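Local coordinates for putative branched chain amino acid ABC transporter, periplasmic amino acid-binding protein (Brucella ovis, PDB 4XFK) that serves as a component of an amino-acid transport system, probably as the periplasmic binding protein that captures branched-chain amino acids, at residues Lys143-Gly148 against Lys240-Phe245; Lys152-Glu157 against Leu375-Phe380. The protein carries 1 engineered substitution. All blocks are in the same frame, centred on the assembly; numbering follows the deposited sequence. Where two conformers were deposited one is given.

Interaction 1 of 2, residues Lys143-Gly148 against Lys240-Phe245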
ATOM      1  N   LYS A 143       2.640 -13.450   2.945  1.00  8.73           N
ATOM      2  CA  LYS A 143       3.808 -14.291   3.156  0.50  9.70           C
ATOM      3  C   LYS A 143       4.625 -13.736   4.313  1.00  8.49           C
ATOM      4  O   LYS A 143       4.978 -14.453   5.250  1.00 10.36           O
ATOM      5  CB  LYS A 143       4.681 -14.323   1.905  0.50 11.32           C
ATOM      6  CG  LYS A 143       6.070 -14.879   2.167  0.50 14.22           C
ATOM      7  CD  LYS A 143       7.026 -14.636   1.002  0.50 15.88           C
ATOM      8  CE  LYS A 143       7.531 -13.191   0.945  0.50 13.82           C
ATOM      9  NZ  LYS A 143       6.663 -12.300   0.123  0.50 10.07           N
ATOM     10  N   THR A 144       4.931 -12.436   4.253  1.00  7.09           N
ATOM     11  CA  THR A 144       5.785 -11.856   5.288  1.00  7.90           C
ATOM     12  C   THR A 144       5.146 -11.862   6.674  1.00  7.98           C
ATOM     13  O   THR A 144       5.828 -12.168   7.651  1.00  8.97           O
ATOM     14  CB  THR A 144       6.336 -10.441   4.939  1.00  8.17           C
ATOM     15  OG1 THR A 144       5.257  -9.518   4.750  1.00  7.98           O
ATOM     16  CG2 THR A 144       7.210 -10.471   3.685  1.00  8.66           C
ATOM     17  N   VAL A 145       3.856 -11.540   6.775  1.00  7.95           N
ATOM     18  CA  VAL A 145       3.241 -11.510   8.097  1.00  8.05           C
ATOM     19  C   VAL A 145       3.244 -12.903   8.727  1.00  8.30           C
ATOM     20  O   VAL A 145       3.569 -13.066   9.908  1.00  8.64           O
ATOM     21  CB  VAL A 145       1.824 -10.852   8.110  1.00  8.60           C
ATOM     22  CG1 VAL A 145       0.736 -11.798   7.592  1.00  8.73           C
ATOM     23  CG2 VAL A 145       1.497 -10.354   9.504  1.00  9.09           C
ATOM     24  N   ALA A 146       2.926 -13.921   7.930  1.00  8.45           N
ATOM     25  CA  ALA A 146       2.864 -15.281   8.451  1.00  9.54           C
ATOM     26  C   ALA A 146       4.267 -15.817   8.765  1.00  9.63           C
ATOM     27  O   ALA A 146       4.498 -16.406   9.827  1.00 10.16           O
ATOM     28  CB  ALA A 146       2.147 -16.196   7.457  1.00 10.28           C
ATOM     29  N   GLN A 147       5.208 -15.615   7.846  1.00  9.88           N
ATOM     30  CA  GLN A 147       6.571 -16.086   8.069  1.00  9.69           C
ATOM     31  C   GLN A 147       7.222 -15.400   9.270  1.00  9.70           C
ATOM     32  O   GLN A 147       7.941 -16.038  10.037  1.00 11.33           O
ATOM     33  CB  GLN A 147       7.429 -15.908   6.821  1.00  9.96           C
ATOM     34  CG  GLN A 147       8.808 -16.530   6.948  1.00 12.18           C
ATOM     35  CD  GLN A 147       8.749 -18.035   7.044  1.00 14.96           C
ATOM     36  OE1 GLN A 147       8.034 -18.690   6.283  1.00 16.65           O
ATOM     37  NE2 GLN A 147       9.487 -18.596   7.993  1.00 17.11           N
ATOM     38  N   GLY A 148       6.982 -14.102   9.428  1.00  9.67           N
ATOM     39  CA  GLY A 148       7.500 -13.371  10.573  1.00  9.57           C
ATOM     40  C   GLY A 148       6.982 -13.930  11.887  1.00  9.51           C
ATOM     41  O   GLY A 148       7.743 -14.149  12.827  1.00 11.09           O
ATOM     42  N   LYS A 240      -5.314 -13.638  17.806  1.00 11.75           N
ATOM     43  CA  LYS A 240      -4.687 -12.397  17.379  1.00 12.20           C
ATOM     44  C   LYS A 240      -4.813 -12.227  15.874  1.00 10.46           C
ATOM     45  O   LYS A 240      -4.692 -13.188  15.111  1.00 11.80           O
ATOM     46  CB  LYS A 240      -3.228 -12.352  17.827  1.00 13.97           C
ATOM     47  CG  LYS A 240      -3.072 -12.352  19.350  1.00 14.89           C
ATOM     48  CD  LYS A 240      -3.822 -11.182  20.001  1.00 14.86           C
ATOM     49  CE  LYS A 240      -3.893 -11.316  21.520  1.00 16.55           C
ATOM     50  NZ  LYS A 240      -4.709 -10.206  22.109  1.00 16.96           N
ATOM     51  N   PHE A 241      -5.102 -11.003  15.451  1.00  9.78           N
ATOM     52  CA  PHE A 241      -5.182 -10.691  14.035  1.00  8.71           C
ATOM     53  C   PHE A 241      -3.792 -10.583  13.421  1.00  8.87           C
ATOM     54  O   PHE A 241      -2.876 -10.027  14.024  1.00 10.46           O
ATOM     55  CB  PHE A 241      -5.946  -9.380  13.818  1.00  9.18           C
ATOM     56  CG  PHE A 241      -7.426  -9.479  14.085  1.00 10.54           C
ATOM     57  CD1 PHE A 241      -8.298  -9.900  13.097  1.00 11.70           C
ATOM     58  CD2 PHE A 241      -7.943  -9.136  15.318  1.00 15.18           C
ATOM     59  CE1 PHE A 241      -9.659  -9.986  13.344  1.00 12.29           C
ATOM     60  CE2 PHE A 241      -9.309  -9.222  15.567  1.00 16.30           C
ATOM     61  CZ  PHE A 241     -10.163  -9.644  14.580  1.00 14.53           C
ATOM     62  N   ALA A 242      -3.646 -11.135  12.221  1.00  8.49           N
ATOM     63  CA  ALA A 242      -2.434 -10.976  11.428  1.00  8.16           C
ATOM     64  C   ALA A 242      -2.845 -10.233  10.169  1.00  7.05           C
ATOM     65  O   ALA A 242      -3.632 -10.745   9.373  1.00  7.38           O
ATOM     66  CB  ALA A 242      -1.828 -12.329  11.096  1.00  9.68           C
ATOM     67  N   THR A 243      -2.329  -9.014  10.014  1.00  7.37           N
ATOM     68  CA  THR A 243      -2.935  -8.065   9.097  1.00  6.39           C
ATOM     69  C   THR A 243      -1.939  -7.374   8.192  1.00  6.68           C
ATOM     70  O   THR A 243      -0.721  -7.423   8.412  1.00  7.07           O
ATOM     71  CB  THR A 243      -3.653  -6.936   9.874  1.00  7.71           C
ATOM     72  OG1 THR A 243      -2.675  -6.062  10.461  1.00  7.16           O
ATOM     73  CG2 THR A 243      -4.578  -7.502  10.952  1.00  9.06           C
ATOM     74  N   SER A 244      -2.491  -6.690   7.192  1.00  6.26           N
ATOM     75  CA  SER A 244      -1.747  -5.743   6.383  1.00  6.93           C
ATOM     76  C   SER A 244      -1.952  -4.305   6.838  1.00  6.55           C
ATOM     77  O   SER A 244      -1.074  -3.477   6.612  1.00  6.66           O
ATOM     78  CB  SER A 244      -2.160  -5.871   4.913  1.00  7.74           C
ATOM     79  OG  SER A 244      -3.574  -5.941   4.775  1.00  7.44           O
ATOM     80  N   PHE A 245      -3.087  -4.012   7.483  1.00  5.74           N
ATOM     81  CA  PHE A 245      -3.504  -2.613   7.667  1.00  6.04           C
ATOM     82  C   PHE A 245      -3.891  -2.232   9.092  1.00  6.11           C
ATOM     83  O   PHE A 245      -4.544  -1.205   9.296  1.00  6.63           O
ATOM     84  CB  PHE A 245      -4.667  -2.259   6.729  1.00  6.19           C
ATOM     85  CG  PHE A 245      -4.365  -2.487   5.267  1.00  6.31           C
ATOM     86  CD1 PHE A 245      -3.198  -2.003   4.692  1.00  6.79           C
ATOM     87  CD2 PHE A 245      -5.254  -3.191   4.472  1.00  6.23           C
ATOM     88  CE1 PHE A 245      -2.921  -2.236   3.346  1.00  7.45           C
ATOM     89  CE2 PHE A 245      -4.991  -3.415   3.134  1.00  6.92           C
ATOM     90  CZ  PHE A 245      -3.821  -2.935   2.563  1.00  7.33           C
TER
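V145 on helix 138-152 drops its CG2 methyl onto A242 and T243 of strand 240-243, a helix-on-sheet contact within one α/β lobe of a periplasmic binding protein. Strand 240-243 runs parallel to strands 215-218 and 263-266 on its two sides, and the helix packs on this part of the sheet. The tight part is small, 103 Å² in all, and wholly buried. Valine suits it because its branching at CB gives a short, stiff apolar side chain: with CG2 anti to the backbone N, this methyl is the branch that reaches the strand, while V145 also touches I263 and S265 of the adjoining strand. A242 points its methyl at the helix, 4.2 Å from V145 CG2 to A242 CB, and a side chain this small lets the CA atoms of V145 and A242 stand 6.6 Å apart. M149, one turn further along the helix, also covers A242. T243 instead turns its side chain away, where OG1 is hydrogen-bonded to I263 O and L246 N, and meets V145 through its backbone. Beyond the contact, the looser side carries partly exposed polar chains: Q147 bonds through NE2 to D151 OD1 one turn on, and K240 reaches E260 O with NZ. The closest approach between the two segments is V145 CG2 to T243 O, 3.8 Å.

Interaction 2 of 2, residues Lys152-Glu157 against Leu375-Phe380; sequences KGILGE and LPFKTF. With ACT (acetate ion), chain C.
K152 lays the middle of its side chain over one face of the F377 ring, the two side chains crossing at about a right angle. The lysine is nearly straight as far as CE, with CG anti to the backbone N (chi1 -174°), and this carries CD above the ring: CD of K152 is 3.6 Å from the centroid of F377, 16° off the ring normal, a CH-pi contact. K152 CB also touches the ring, 3.8 Å from F377 CE1. A bend at the last torsion then takes the ammonium past the ring, so that NZ stands 5.3 Å from the F377 centroid, at most a weak cation-pi attraction, and forms a long, weak ion pair with E358. Lysine suits this exposed place, since its methylenes pack on an aromatic face while its charged end can remain near solvent. I154 adds a looser apolar touch, CD1 approaching F377 CZ obliquely at 4.3 Å, and also packs on M149 and I263. On the strand, T379 OG1 donates a hydrogen bond of 2.8 Å to OXT of an acetate, probably from the crystallisation liquor. Two motifs flank this CH-pi contact: a Schellman motif ends the helix at G153, whose positive phi calls for glycine, while F377 and K378 both face V356 as a classic beta bulge.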
ATOM      1  N   LYS A 152       9.143 -15.925  14.878  1.00 17.07           N
ATOM      2  CA  LYS A 152       9.089 -15.447  16.257  0.55 18.26           C
ATOM      3  C   LYS A 152       8.497 -16.505  17.190  1.00 18.28           C
ATOM      4  O   LYS A 152       8.622 -16.414  18.411  1.00 21.46           O
ATOM      5  CB  LYS A 152       8.282 -14.142  16.340  0.55 19.09           C
ATOM      6  CG  LYS A 152       8.276 -13.483  17.718  0.55 20.22           C
ATOM      7  CD  LYS A 152       7.365 -12.268  17.764  0.55 21.23           C
ATOM      8  CE  LYS A 152       7.116 -11.813  19.196  0.55 22.38           C
ATOM      9  NZ  LYS A 152       8.379 -11.541  19.936  0.55 22.88           N
ATOM     10  N   GLY A 153       7.859 -17.519  16.615  1.00 17.18           N
ATOM     11  CA  GLY A 153       7.261 -18.583  17.403  1.00 17.12           C
ATOM     12  C   GLY A 153       5.870 -18.252  17.924  1.00 16.52           C
ATOM     13  O   GLY A 153       5.412 -18.849  18.903  1.00 17.85           O
ATOM     14  N   ILE A 154       5.189 -17.320  17.260  1.00 14.76           N
ATOM     15  CA  ILE A 154       3.862 -16.883  17.696  1.00 13.47           C
ATOM     16  C   ILE A 154       2.757 -17.190  16.688  1.00 15.79           C
ATOM     17  O   ILE A 154       1.663 -16.625  16.763  1.00 17.95           O
ATOM     18  CB  ILE A 154       3.837 -15.381  18.053  1.00 13.61           C
ATOM     19  CG1 ILE A 154       4.176 -14.519  16.827  1.00 14.07           C
ATOM     20  CG2 ILE A 154       4.788 -15.103  19.210  1.00 14.52           C
ATOM     21  CD1 ILE A 154       3.926 -13.028  17.045  1.00 15.80           C
ATOM     22  N   LEU A 155       3.046 -18.084  15.749  1.00 15.66           N
ATOM     23  CA  LEU A 155       2.045 -18.565  14.803  1.00 16.18           C
ATOM     24  C   LEU A 155       1.525 -19.949  15.217  1.00 18.19           C
ATOM     25  O   LEU A 155       2.234 -20.952  15.104  1.00 20.23           O
ATOM     26  CB  LEU A 155       2.648 -18.647  13.403  1.00 16.19           C
ATOM     27  CG  LEU A 155       1.708 -19.047  12.266  1.00 17.07           C
ATOM     28  CD1 LEU A 155       0.698 -17.941  11.974  1.00 18.48           C
ATOM     29  CD2 LEU A 155       2.500 -19.403  11.016  1.00 18.11           C
ATOM     30  N   GLY A 156       0.290 -20.005  15.701  1.00 18.83           N
ATOM     31  CA  GLY A 156      -0.323 -21.271  16.067  1.00 17.87           C
ATOM     32  C   GLY A 156      -0.741 -22.083  14.855  1.00 16.95           C
ATOM     33  O   GLY A 156      -0.642 -21.617  13.719  1.00 18.14           O
ATOM     34  N   GLU A 157      -1.223 -23.299  15.087  1.00 17.75           N
ATOM     35  CA  GLU A 157      -1.534 -24.209  13.991  1.00 19.19           C
ATOM     36  C   GLU A 157      -2.879 -23.959  13.333  1.00 17.58           C
ATOM     37  O   GLU A 157      -3.139 -24.483  12.253  1.00 19.27           O
ATOM     38  CB  GLU A 157      -1.502 -25.666  14.459  1.00 21.83           C
ATOM     39  CG  GLU A 157      -0.187 -26.114  15.067  1.00 24.20           C
ATOM     40  CD  GLU A 157      -0.143 -25.917  16.567  1.00 27.79           C
ATOM     41  OE1 GLU A 157      -0.934 -25.099  17.084  1.00 30.04           O
ATOM     42  OE2 GLU A 157       0.676 -26.589  17.229  1.00 28.59           O
ATOM     43  N   LEU A 375       5.581  -2.372  17.508  1.00  8.77           N
ATOM     44  CA  LEU A 375       6.968  -2.675  17.832  1.00  9.25           C
ATOM     45  C   LEU A 375       7.475  -3.670  16.798  1.00  8.59           C
ATOM     46  O   LEU A 375       6.893  -4.742  16.637  1.00  9.94           O
ATOM     47  CB  LEU A 375       7.040  -3.309  19.222  1.00 10.74           C
ATOM     48  CG  LEU A 375       8.433  -3.698  19.722  1.00 12.26           C
ATOM     49  CD1 LEU A 375       9.182  -2.469  20.191  1.00 12.78           C
ATOM     50  CD2 LEU A 375       8.342  -4.743  20.840  1.00 12.34           C
ATOM     51  N   PRO A 376       8.556  -3.320  16.081  1.00  9.31           N
ATOM     52  CA  PRO A 376       9.084  -4.233  15.061  1.00  9.29           C
ATOM     53  C   PRO A 376       9.786  -5.436  15.687  1.00 10.24           C
ATOM     54  O   PRO A 376      10.470  -5.273  16.700  1.00 13.11           O
ATOM     55  CB  PRO A 376      10.098  -3.362  14.311  1.00 10.48           C
ATOM     56  CG  PRO A 376      10.564  -2.368  15.325  1.00 11.49           C
ATOM     57  CD  PRO A 376       9.392  -2.113  16.243  1.00 10.52           C
ATOM     58  N   PHE A 377       9.624  -6.622  15.100  1.00 10.42           N
ATOM     59  CA  PHE A 377      10.343  -7.798  15.600  1.00 11.74           C
ATOM     60  C   PHE A 377      11.065  -8.616  14.525  1.00 12.45           C
ATOM     61  O   PHE A 377      11.852  -9.503  14.854  1.00 14.49           O
ATOM     62  CB  PHE A 377       9.448  -8.695  16.469  1.00 11.27           C
ATOM     63  CG  PHE A 377       8.284  -9.312  15.738  1.00 10.46           C
ATOM     64  CD1 PHE A 377       8.447 -10.475  14.998  1.00 11.11           C
ATOM     65  CD2 PHE A 377       7.015  -8.751  15.826  1.00 10.59           C
ATOM     66  CE1 PHE A 377       7.374 -11.053  14.338  1.00 12.90           C
ATOM     67  CE2 PHE A 377       5.946  -9.325  15.168  1.00 11.49           C
ATOM     68  CZ  PHE A 377       6.121 -10.486  14.436  1.00 12.20           C
ATOM     69  N   LYS A 378      10.800  -8.325  13.255  1.00 10.62           N
ATOM     70  CA  LYS A 378      11.461  -9.021  12.154  1.00 11.57           C
ATOM     71  C   LYS A 378      11.449  -8.149  10.911  1.00 11.14           C
ATOM     72  O   LYS A 378      10.406  -7.634  10.524  1.00 12.30           O
ATOM     73  CB  LYS A 378      10.767 -10.358  11.852  1.00 13.74           C
ATOM     74  CG  LYS A 378      11.304 -11.096  10.624  1.00 14.46           C
ATOM     75  CD  LYS A 378      12.750 -11.533  10.820  1.00 16.05           C
ATOM     76  CE  LYS A 378      13.266 -12.290   9.605  1.00 18.84           C
ATOM     77  NZ  LYS A 378      14.697 -12.686   9.746  1.00 21.63           N
ATOM     78  N   THR A 379      12.608  -7.983  10.287  1.00 11.26           N
ATOM     79  CA  THR A 379      12.681  -7.294   9.005  1.00 12.20           C
ATOM     80  C   THR A 379      13.166  -8.262   7.944  1.00 12.45           C
ATOM     81  O   THR A 379      14.206  -8.901   8.104  1.00 16.30           O
ATOM     82  CB  THR A 379      13.627  -6.090   9.048  1.00 13.73           C
ATOM     83  OG1 THR A 379      13.093  -5.097   9.927  1.00 15.69           O
ATOM     84  CG2 THR A 379      13.789  -5.491   7.656  1.00 14.50           C
ATOM     85  N   PHE A 380      12.391  -8.385   6.874  1.00 10.37           N
ATOM     86  CA  PHE A 380      12.796  -9.170   5.723  1.00 10.16           C
ATOM     87  C   PHE A 380      13.419  -8.237   4.703  1.00 10.27           C
ATOM     88  O   PHE A 380      12.903  -7.149   4.455  1.00 10.01           O
ATOM     89  CB  PHE A 380      11.593  -9.884   5.109  1.00 10.51           C
ATOM     90  CG  PHE A 380      11.020 -10.956   5.981  1.00 11.39           C
ATOM     91  CD1 PHE A 380      11.676 -12.175   6.119  1.00 12.08           C
ATOM     92  CD2 PHE A 380       9.826 -10.761   6.654  1.00 10.39           C
ATOM     93  CE1 PHE A 380      11.154 -13.178   6.927  1.00 12.55           C
ATOM     94  CE2 PHE A 380       9.289 -11.763   7.457  1.00 10.90           C
ATOM     95  CZ  PHE A 380       9.957 -12.973   7.598  1.00 12.08           C
TER
HETATM   96  C   ACT C 501      13.554  -5.212  13.640  1.00 25.95           C
HETATM   97  O   ACT C 501      13.899  -6.191  14.344  1.00 30.48           O
HETATM   98  OXT ACT C 501      12.841  -5.490  12.651  1.00 25.24           O
HETATM   99  CH3 ACT C 501      13.952  -3.801  13.967  1.00 26.16           C

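Overall arrangement
Interactions 1 and 2 share helix 138-152 and the same mixed sheet; their centres are 8 Å apart. While V145 turns to strand 240-243, other parts of the same helix meet strand 373-380: G148 O lies 3.5 Å from F377 CE1, T144 O 3.5 Å from F380 CE2, and G148 N 3.7 Å from F380 CZ. G148, which has no side chain, thus meets both aromatic rings with its backbone. L155 CD2 approaches A146 O at 3.8 Å. Interaction 1 is buried and interaction 2 superficial, so together they run from core to surface. A bound sodium ion lies about 13 Å from the T243 side chain, too far for T243 to coordinate it.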